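Local coordinates for uncharacterized protein lp_1913 (Lactobacillus plantarum, PDB 3FLH) that is of unknown function but adopts a rhodanese-like alpha-beta fold built on a parallel beta-sheet, at residues K59-R64 with K87-V92. Numbering follows the deposited sequence.
Sequences KDLATR and KTALLV
With CG of Leu-61 anti to the backbone N (chi1 178°) and CD2 in turn anti to CA, the leucine reaches out from helix 58-64 and lays this methyl against Ala-89, while Val-92, whose CG1 is likewise anti to N (chi1 175°), sets that branch beside Ala-62. CD2 of Leu-61 sits 3.5 Å from both CA and CB of Ala-89, tighter than usual carbon-carbon contact, so the methyl presses on the backbone of the second helix and on the alanine side chain. One turn further along, the same CD2 lies 3.9 Å from CB of Val-92, sitting in the notch between residues three apart on helix 85-95. In this rhodanese-like domain the two helices pack side by side against the parallel sheet; the axes of segments 59-64 and 87-92 approach to 9.8 Å, inclined by only 13° and running in the same sense. Leu-61, which also touches Met-56, is buried. Beyond it the packing thins toward the surface, where CG1 of Val-92 stands 4.1 Å from CA of Ala-62 and 4.2 Å from its CB. Away from this apolar seam, a second subunit packs on helix 85-95, its Leu-9 against Leu-90 and its Leu-13 against Leu-91.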
# COMPACT_ATOMS: atom_id res chain seq x y z
N LYS B 59 -2.33 -17.56 6.75
CA LYS B 59 -2.45 -18.86 6.09
C LYS B 59 -3.34 -19.84 6.84
O LYS B 59 -3.50 -20.98 6.41
CB LYS B 59 -1.06 -19.48 5.89
CG LYS B 59 -0.52 -20.21 7.12
CD LYS B 59 0.86 -20.81 6.84
CE LYS B 59 1.22 -21.87 7.87
NZ LYS B 59 1.15 -21.37 9.27
N ASP B 60 -3.90 -19.41 7.96
CA ASP B 60 -4.77 -20.28 8.74
C ASP B 60 -6.15 -19.67 8.88
O ASP B 60 -7.09 -20.33 9.35
CB ASP B 60 -4.17 -20.51 10.13
CG ASP B 60 -2.80 -21.17 10.08
OD1 ASP B 60 -2.70 -22.27 9.51
OD2 ASP B 60 -1.84 -20.57 10.60
N LEU B 61 -6.28 -18.42 8.47
CA LEU B 61 -7.55 -17.70 8.57
C LEU B 61 -8.75 -18.47 8.01
O LEU B 61 -9.70 -18.76 8.75
CB LEU B 61 -7.44 -16.35 7.87
CG LEU B 61 -8.73 -15.53 7.85
CD1 LEU B 61 -9.14 -15.19 9.28
CD2 LEU B 61 -8.51 -14.27 7.04
N ALA B 62 -8.73 -18.78 6.72
CA ALA B 62 -9.84 -19.51 6.09
C ALA B 62 -10.23 -20.76 6.88
O ALA B 62 -11.41 -21.13 6.94
CB ALA B 62 -9.48 -19.89 4.66
N THR B 63 -9.25 -21.39 7.50
CA THR B 63 -9.48 -22.60 8.29
C THR B 63 -10.10 -22.35 9.66
O THR B 63 -10.97 -23.11 10.10
CB THR B 63 -8.15 -23.38 8.51
OG1 THR B 63 -7.63 -23.81 7.24
CG2 THR B 63 -8.39 -24.60 9.39
N ARG B 64 -9.67 -21.28 10.32
CA ARG B 64 -10.15 -20.94 11.66
C ARG B 64 -11.23 -19.86 11.70
O ARG B 64 -11.59 -19.36 12.77
CB ARG B 64 -8.98 -20.50 12.53
CG ARG B 64 -7.92 -21.58 12.75
CD ARG B 64 -6.73 -21.02 13.51
NE ARG B 64 -7.16 -20.29 14.70
CZ ARG B 64 -6.41 -19.43 15.37
NH1 ARG B 64 -5.16 -19.18 14.99
NH2 ARG B 64 -6.91 -18.81 16.43
N LYS B 87 -5.07 -7.44 2.89
CA LYS B 87 -6.13 -7.48 1.88
C LYS B 87 -6.57 -8.91 1.60
O LYS B 87 -7.76 -9.17 1.38
CB LYS B 87 -5.66 -6.80 0.59
CG LYS B 87 -5.45 -5.29 0.74
CD LYS B 87 -4.96 -4.68 -0.58
CE LYS B 87 -4.62 -3.20 -0.45
NZ LYS B 87 -5.78 -2.36 -0.07
N THR B 88 -5.63 -9.85 1.61
CA THR B 88 -5.97 -11.24 1.37
C THR B 88 -6.88 -11.75 2.49
O THR B 88 -7.87 -12.42 2.23
CB THR B 88 -4.68 -12.08 1.24
OG1 THR B 88 -3.98 -11.66 0.06
CG2 THR B 88 -5.00 -13.56 1.12
N ALA B 89 -6.55 -11.41 3.73
CA ALA B 89 -7.38 -11.82 4.86
C ALA B 89 -8.74 -11.13 4.73
O ALA B 89 -9.78 -11.76 4.91
CB ALA B 89 -6.72 -11.41 6.18
N LEU B 90 -8.73 -9.84 4.41
CA LEU B 90 -9.97 -9.09 4.26
C LEU B 90 -10.88 -9.74 3.22
O LEU B 90 -12.09 -9.86 3.44
CB LEU B 90 -9.69 -7.63 3.86
CG LEU B 90 -10.89 -6.66 3.85
CD1 LEU B 90 -11.51 -6.59 5.25
CD2 LEU B 90 -10.44 -5.27 3.41
N LEU B 91 -10.31 -10.16 2.10
CA LEU B 91 -11.09 -10.80 1.03
C LEU B 91 -11.77 -12.07 1.51
O LEU B 91 -12.91 -12.36 1.15
CB LEU B 91 -10.19 -11.11 -0.17
CG LEU B 91 -10.87 -11.78 -1.37
CD1 LEU B 91 -12.07 -10.95 -1.81
CD2 LEU B 91 -9.88 -11.93 -2.51
N VAL B 92 -11.06 -12.84 2.33
CA VAL B 92 -11.59 -14.07 2.88
C VAL B 92 -12.79 -13.77 3.79
O VAL B 92 -13.84 -14.40 3.67
CB VAL B 92 -10.50 -14.83 3.69
CG1 VAL B 92 -11.10 -16.06 4.36
CG2 VAL B 92 -9.37 -15.24 2.75